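Local structure of diguanylate cyclase/phosphodiesterase (3MTK) at residues Y56-E61 and N117-N122; F81-G84 and F88-I91. The protein probably breaks down cyclic di-GMP through the EAL domain of the full-length protein, of which this chain is the GGDEF domain. All blocks are in the same frame, centred on the assembly; numbering follows the deposited sequence.

Contact 1: residues Y56-E61 and N117-N122; sequences YDLVDE and NLIRVN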
ATOM      1  N   TYR A  56     -16.276  -7.183  12.638  1.00 40.46           N
ATOM      2  CA  TYR A  56     -16.023  -6.108  11.682  1.00 42.53           C
ATOM      3  C   TYR A  56     -15.683  -4.741  12.257  1.00 43.56           C
ATOM      4  O   TYR A  56     -14.865  -4.023  11.682  1.00 46.41           O
ATOM      5  CB  TYR A  56     -17.207  -5.949  10.730  1.00 41.10           C
ATOM      6  CG  TYR A  56     -17.401  -7.134   9.820  1.00 40.79           C
ATOM      7  CD1 TYR A  56     -17.976  -8.309  10.291  1.00 38.44           C
ATOM      8  CD2 TYR A  56     -16.969  -7.096   8.497  1.00 38.77           C
ATOM      9  CE1 TYR A  56     -18.116  -9.415   9.472  1.00 39.26           C
ATOM     10  CE2 TYR A  56     -17.102  -8.204   7.668  1.00 39.46           C
ATOM     11  CZ  TYR A  56     -17.679  -9.358   8.162  1.00 38.11           C
ATOM     12  OH  TYR A  56     -17.839 -10.452   7.346  1.00 39.55           O
ATOM     13  N   ASP A  57     -16.295  -4.356  13.368  1.00 42.79           N
ATOM     14  CA  ASP A  57     -15.977  -3.044  13.907  1.00 44.52           C
ATOM     15  C   ASP A  57     -14.543  -2.942  14.371  1.00 42.14           C
ATOM     16  O   ASP A  57     -13.858  -1.954  14.104  1.00 41.48           O
ATOM     17  CB  ASP A  57     -16.929  -2.670  15.036  1.00 47.75           C
ATOM     18  CG  ASP A  57     -18.290  -2.242  14.520  1.00 51.06           C
ATOM     19  OD1 ASP A  57     -18.337  -1.487  13.524  1.00 52.08           O
ATOM     20  OD2 ASP A  57     -19.307  -2.655  15.112  1.00 54.80           O
ATOM     21  N   LEU A  58     -14.080  -3.969  15.060  1.00 41.97           N
ATOM     22  CA  LEU A  58     -12.715  -3.978  15.539  1.00 42.77           C
ATOM     23  C   LEU A  58     -11.766  -3.858  14.334  1.00 42.63           C
ATOM     24  O   LEU A  58     -10.856  -3.023  14.322  1.00 41.12           O
ATOM     25  CB  LEU A  58     -12.457  -5.282  16.299  1.00 46.17           C
ATOM     26  CG  LEU A  58     -11.204  -5.408  17.173  1.00 49.48           C
ATOM     27  CD1 LEU A  58      -9.953  -5.334  16.303  1.00 51.18           C
ATOM     28  CD2 LEU A  58     -11.211  -4.312  18.225  1.00 50.23           C
ATOM     29  N   VAL A  59     -12.004  -4.688  13.320  1.00 40.80           N
ATOM     30  CA  VAL A  59     -11.170  -4.716  12.126  1.00 39.92           C
ATOM     31  C   VAL A  59     -11.147  -3.423  11.320  1.00 40.69           C
ATOM     32  O   VAL A  59     -10.147  -3.117  10.671  1.00 36.59           O
ATOM     33  CB  VAL A  59     -11.587  -5.858  11.193  1.00 39.28           C
ATOM     34  CG1 VAL A  59     -10.764  -5.823   9.925  1.00 38.79           C
ATOM     35  CG2 VAL A  59     -11.410  -7.178  11.902  1.00 41.24           C
ATOM     36  N   ASP A  60     -12.246  -2.676  11.333  1.00 40.79           N
ATOM     37  CA  ASP A  60     -12.253  -1.418  10.605  1.00 43.23           C
ATOM     38  C   ASP A  60     -11.352  -0.445  11.353  1.00 43.73           C
ATOM     39  O   ASP A  60     -10.685   0.395  10.746  1.00 43.82           O
ATOM     40  CB  ASP A  60     -13.677  -0.877  10.462  1.00 43.99           C
ATOM     41  CG  ASP A  60     -14.501  -1.678   9.455  1.00 47.95           C
ATOM     42  OD1 ASP A  60     -13.955  -2.040   8.390  1.00 48.37           O
ATOM     43  OD2 ASP A  60     -15.692  -1.944   9.712  1.00 49.71           O
ATOM     44  N   GLU A  61     -11.313  -0.585  12.677  1.00 44.50           N
ATOM     45  CA  GLU A  61     -10.469   0.256  13.514  1.00 44.41           C
ATOM     46  C   GLU A  61      -9.016  -0.084  13.219  1.00 40.78           C
ATOM     47  O   GLU A  61      -8.162   0.793  13.119  1.00 41.26           O
ATOM     48  CB  GLU A  61     -10.771   0.007  14.994  1.00 50.26           C
ATOM     49  CG  GLU A  61     -11.635   1.080  15.639  1.00 55.29           C
ATOM     50  CD  GLU A  61     -10.912   2.410  15.746  1.00 58.94           C
ATOM     51  OE1 GLU A  61      -9.853   2.448  16.409  1.00 61.71           O
ATOM     52  OE2 GLU A  61     -11.395   3.413  15.170  1.00 59.15           O
ATOM     53  N   ASN A 117      -7.138  -4.282  22.430  1.00 59.98           N
ATOM     54  CA  ASN A 117      -6.819  -5.514  21.715  1.00 57.95           C
ATOM     55  C   ASN A 117      -5.443  -5.412  21.052  1.00 57.24           C
ATOM     56  O   ASN A 117      -5.238  -4.600  20.145  1.00 56.10           O
ATOM     57  CB  ASN A 117      -7.877  -5.790  20.646  1.00 56.88           C
ATOM     58  CG  ASN A 117      -9.237  -6.094  21.233  1.00 54.74           C
ATOM     59  OD1 ASN A 117      -9.540  -7.240  21.565  1.00 54.79           O
ATOM     60  ND2 ASN A 117     -10.065  -5.066  21.370  1.00 53.22           N
ATOM     61  N   LEU A 118      -4.505  -6.232  21.514  1.00 55.70           N
ATOM     62  CA  LEU A 118      -3.159  -6.238  20.953  1.00 54.49           C
ATOM     63  C   LEU A 118      -3.234  -7.103  19.702  1.00 51.35           C
ATOM     64  O   LEU A 118      -3.456  -8.313  19.788  1.00 50.28           O
ATOM     65  CB  LEU A 118      -2.162  -6.845  21.942  1.00 57.01           C
ATOM     66  CG  LEU A 118      -0.697  -6.508  21.648  1.00 60.38           C
ATOM     67  CD1 LEU A 118      -0.428  -5.081  22.115  1.00 62.01           C
ATOM     68  CD2 LEU A 118       0.239  -7.483  22.361  1.00 62.09           C
ATOM     69  N   ILE A 119      -3.042  -6.490  18.540  1.00 48.00           N
ATOM     70  CA  ILE A 119      -3.147  -7.236  17.296  1.00 43.84           C
ATOM     71  C   ILE A 119      -1.927  -7.167  16.396  1.00 42.77           C
ATOM     72  O   ILE A 119      -1.324  -6.111  16.202  1.00 42.99           O
ATOM     73  CB  ILE A 119      -4.387  -6.773  16.506  1.00 42.58           C
ATOM     74  CG1 ILE A 119      -5.615  -6.855  17.412  1.00 40.46           C
ATOM     75  CG2 ILE A 119      -4.593  -7.649  15.259  1.00 40.01           C
ATOM     76  CD1 ILE A 119      -6.858  -6.271  16.800  1.00 42.64           C
ATOM     77  N   ARG A 120      -1.576  -8.322  15.855  1.00 42.04           N
ATOM     78  CA  ARG A 120      -0.453  -8.457  14.951  1.00 41.96           C
ATOM     79  C   ARG A 120      -0.990  -8.991  13.629  1.00 40.81           C
ATOM     80  O   ARG A 120      -1.768  -9.943  13.612  1.00 39.52           O
ATOM     81  CB  ARG A 120       0.570  -9.433  15.530  1.00 46.83           C
ATOM     82  CG  ARG A 120       1.559  -8.809  16.482  1.00 53.83           C
ATOM     83  CD  ARG A 120       2.401  -9.875  17.158  1.00 61.31           C
ATOM     84  NE  ARG A 120       3.734  -9.388  17.512  1.00 69.54           N
ATOM     85  CZ  ARG A 120       4.685  -9.087  16.627  1.00 72.92           C
ATOM     86  NH1 ARG A 120       4.454  -9.220  15.329  1.00 73.70           N
ATOM     87  NH2 ARG A 120       5.870  -8.657  17.039  1.00 76.13           N
ATOM     88  N   VAL A 121      -0.582  -8.371  12.527  1.00 38.53           N
ATOM     89  CA  VAL A 121      -1.017  -8.790  11.207  1.00 35.58           C
ATOM     90  C   VAL A 121       0.166  -8.979  10.295  1.00 33.53           C
ATOM     91  O   VAL A 121       1.247  -8.478  10.565  1.00 33.24           O
ATOM     92  CB  VAL A 121      -1.923  -7.751  10.555  1.00 37.94           C
ATOM     93  CG1 VAL A 121      -3.281  -7.755  11.215  1.00 39.51           C
ATOM     94  CG2 VAL A 121      -1.271  -6.388  10.656  1.00 40.22           C
ATOM     95  N   ASN A 122      -0.057  -9.700   9.208  1.00 32.83           N
ATOM     96  CA  ASN A 122       0.968  -9.961   8.216  1.00 33.07           C
ATOM     97  C   ASN A 122       0.659  -9.180   6.963  1.00 32.16           C
ATOM     98  O   ASN A 122      -0.487  -8.793   6.744  1.00 29.11           O
ATOM     99  CB  ASN A 122       1.018 -11.443   7.898  1.00 36.43           C
ATOM    100  CG  ASN A 122       1.642 -12.231   9.012  1.00 40.51           C
ATOM    101  OD1 ASN A 122       1.333 -13.405   9.211  1.00 43.45           O
ATOM    102  ND2 ASN A 122       2.542 -11.588   9.745  1.00 39.74           N
TER
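Leu-58, near the start of helix 56-74, meets Asn-117 and Ile-119 on one strand of the small two-stranded antiparallel sheet formed by 112-114 and 117-119. This is a van der Waals contact between a helix and a hairpin at the periphery of the GGDEF domain. Only 114 Å² is buried between the segments, and no hydrogen bond crosses. The two methyls of Leu-58 divide the work. CG lies anti to the backbone N (chi1 -166°), which carries the branch away from the helix toward the strand. CD1 meets CD1 of Ile-119 tip to tip at 3.3 Å, closer than usual for two methyls. The Ile-119 side chain is extended along CG1 (chi2 173°), so its CD1 projects to the helix. CD2 of Leu-58 comes over a face of the Asn-117 amide and lies 3.4 Å from ND2, with the methyl above the amide plane near its nitrogen. The polar demand of ND2 is met by the carbonyl O of Val-114, in the paired strand of the hairpin. That bond helps fix the rotation of the amide and keeps its face toward the leucine. Asn-117 and Ile-119 are alternate residues, so both side chains point to the same side of their strand, and Leu-58 reaches both. Ile-119 is buried, whereas Leu-58 and Asn-117 are partly exposed. Strand 112-114 completes the setting: Leu-58 and Glu-61 also touch Val-114, and the backbone of Ile-119 pairs with Tyr-112. Helix 47-54 takes contacts from both segments, with Val-59 on Leu-47 and Asn-51 and Val-121 on Leu-50. The hairpin thus packs beside helices 47-54 and 56-74, outside the main sheet, which the chain enters next as strand 123-129.

Contact 2: residues F81-G84 and F88-I91; sequences FKIG and FAII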
ATOM      1  N   PHE A  81      -2.505   5.677  -0.485  1.00 45.32           N
ATOM      2  CA  PHE A  81      -3.887   5.479  -0.918  1.00 42.49           C
ATOM      3  C   PHE A  81      -4.491   4.173  -0.430  1.00 41.46           C
ATOM      4  O   PHE A  81      -3.771   3.213  -0.135  1.00 43.01           O
ATOM      5  CB  PHE A  81      -3.970   5.485  -2.447  1.00 41.68           C
ATOM      6  CG  PHE A  81      -3.141   6.550  -3.096  1.00 41.34           C
ATOM      7  CD1 PHE A  81      -1.764   6.396  -3.231  1.00 40.81           C
ATOM      8  CD2 PHE A  81      -3.729   7.720  -3.555  1.00 41.56           C
ATOM      9  CE1 PHE A  81      -0.985   7.393  -3.813  1.00 39.09           C
ATOM     10  CE2 PHE A  81      -2.959   8.729  -4.139  1.00 41.50           C
ATOM     11  CZ  PHE A  81      -1.586   8.564  -4.268  1.00 40.93           C
ATOM     12  N   LYS A  82      -5.818   4.142  -0.351  1.00 38.40           N
ATOM     13  CA  LYS A  82      -6.533   2.933   0.038  1.00 38.82           C
ATOM     14  C   LYS A  82      -7.271   2.524  -1.227  1.00 38.56           C
ATOM     15  O   LYS A  82      -8.259   3.153  -1.603  1.00 37.28           O
ATOM     16  CB  LYS A  82      -7.532   3.207   1.159  1.00 40.37           C
ATOM     17  CG  LYS A  82      -8.324   1.968   1.580  1.00 40.54           C
ATOM     18  CD  LYS A  82      -7.449   0.957   2.326  1.00 42.94           C
ATOM     19  CE  LYS A  82      -8.177  -0.363   2.591  1.00 43.10           C
ATOM     20  NZ  LYS A  82      -9.523  -0.217   3.225  1.00 44.60           N
ATOM     21  N   ILE A  83      -6.795   1.468  -1.882  1.00 37.54           N
ATOM     22  CA  ILE A  83      -7.389   1.033  -3.136  1.00 37.23           C
ATOM     23  C   ILE A  83      -8.187  -0.261  -3.117  1.00 37.52           C
ATOM     24  O   ILE A  83      -8.787  -0.638  -4.116  1.00 38.00           O
ATOM     25  CB  ILE A  83      -6.298   0.913  -4.210  1.00 37.79           C
ATOM     26  CG1 ILE A  83      -5.229  -0.082  -3.756  1.00 35.02           C
ATOM     27  CG2 ILE A  83      -5.661   2.279  -4.452  1.00 34.51           C
ATOM     28  CD1 ILE A  83      -4.102  -0.239  -4.746  1.00 37.00           C
ATOM     29  N   GLY A  84      -8.193  -0.945  -1.986  1.00 39.66           N
ATOM     30  CA  GLY A  84      -8.935  -2.190  -1.891  1.00 36.96           C
ATOM     31  C   GLY A  84      -9.265  -2.430  -0.437  1.00 36.21           C
ATOM     32  O   GLY A  84      -8.686  -1.798   0.439  1.00 34.41           O
ATOM     33  N   PHE A  88      -3.310  -1.295   0.202  1.00 31.30           N
ATOM     34  CA  PHE A  88      -2.909   0.109   0.174  1.00 32.38           C
ATOM     35  C   PHE A  88      -1.898   0.311  -0.941  1.00 33.75           C
ATOM     36  O   PHE A  88      -1.282  -0.651  -1.409  1.00 33.57           O
ATOM     37  CB  PHE A  88      -2.256   0.520   1.498  1.00 29.96           C
ATOM     38  CG  PHE A  88      -3.195   0.552   2.668  1.00 30.28           C
ATOM     39  CD1 PHE A  88      -3.827   1.733   3.037  1.00 30.20           C
ATOM     40  CD2 PHE A  88      -3.403  -0.589   3.446  1.00 30.41           C
ATOM     41  CE1 PHE A  88      -4.655   1.789   4.174  1.00 28.76           C
ATOM     42  CE2 PHE A  88      -4.221  -0.543   4.574  1.00 31.84           C
ATOM     43  CZ  PHE A  88      -4.848   0.659   4.937  1.00 28.61           C
ATOM     44  N   ALA A  89      -1.731   1.569  -1.352  1.00 35.48           N
ATOM     45  CA  ALA A  89      -0.781   1.936  -2.406  1.00 35.70           C
ATOM     46  C   ALA A  89       0.036   3.164  -2.006  1.00 36.35           C
ATOM     47  O   ALA A  89      -0.460   4.062  -1.327  1.00 34.38           O
ATOM     48  CB  ALA A  89      -1.523   2.217  -3.709  1.00 33.83           C
ATOM     49  N   ILE A  90       1.291   3.200  -2.427  1.00 39.13           N
ATOM     50  CA  ILE A  90       2.146   4.334  -2.122  1.00 43.23           C
ATOM     51  C   ILE A  90       2.890   4.802  -3.363  1.00 46.36           C
ATOM     52  O   ILE A  90       3.292   3.996  -4.205  1.00 46.41           O
ATOM     53  CB  ILE A  90       3.224   3.993  -1.069  1.00 45.02           C
ATOM     54  CG1 ILE A  90       2.590   3.420   0.200  1.00 46.12           C
ATOM     55  CG2 ILE A  90       4.031   5.253  -0.747  1.00 43.55           C
ATOM     56  CD1 ILE A  90       1.770   4.412   0.987  1.00 49.83           C
ATOM     57  N   ILE A  91       3.045   6.114  -3.482  1.00 49.37           N
ATOM     58  CA  ILE A  91       3.808   6.699  -4.570  1.00 50.85           C
ATOM     59  C   ILE A  91       4.986   7.255  -3.800  1.00 54.28           C
ATOM     60  O   ILE A  91       4.790   8.054  -2.885  1.00 54.98           O
ATOM     61  CB  ILE A  91       3.116   7.899  -5.221  1.00 49.50           C
ATOM     62  CG1 ILE A  91       1.743   7.503  -5.772  1.00 50.17           C
ATOM     63  CG2 ILE A  91       4.014   8.460  -6.310  1.00 47.11           C
ATOM     64  CD1 ILE A  91       1.785   6.507  -6.879  1.00 49.39           C
TER
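Lys-82 sets CD over one face of the Phe-88 ring, across an antiparallel non-hydrogen-bonded pair. CD sits 3.8 Å from the ring centroid, offset toward the rim, in a CH-pi contact. The chain bends at chi2 (71°) to get there. The placing of the amino end is doubtful. Beside this pair, Phe-81 and Ala-89 form an antiparallel hydrogen-bonded pair: Phe-81 N to Ala-89 O is 2.7 Å, and Ala-89 N to Phe-81 O is 2.9 Å. On the other face of the sheet, the Phe-81 ring brings its edge to Ile-91, with CE1 3.4 Å from CG1. Ile-83 CD1 rests on Ala-89 CB at 3.7 Å. Replacing Phe-81 with an alanine would probably open a gap beside Ile-91 and Leu-21 of helix 18-30. Ile-83 and Gly-84 face Arg-87 in a classic beta bulge. Gly-84 to Phe-88 occupy the GGDEF signature position, but read GFDRF, consistent with a degenerate cyclase site. Main-chain bonds hold the hairpin in register; the side chains add carbon contacts on each face, where helix 56-74 packs on Phe-88 and helix 18-30 on Phe-81.

After helices 3-8 and 18-30 the chain makes strand 37-44 and helix 47-54, then enters helix 56-74, where contact 1 begins. It continues into strand 79-84, turns, and returns as strand 87-93, so contact 2 closes a short hairpin loop. Helix 97-108 and strand 112-114 follow, and strand 117-119 then closes the long loop of contact 1. Contact 2 therefore lies wholly within that loop, and the two do not cross. Their centres are 19 Å apart and their nearest atoms about 7 Å. Contact 1 joins a helix to the peripheral hairpin; contact 2 joins two strands of the main sheet. Helix 56-74 connects the two regions, since its later residues pack on Phe-88.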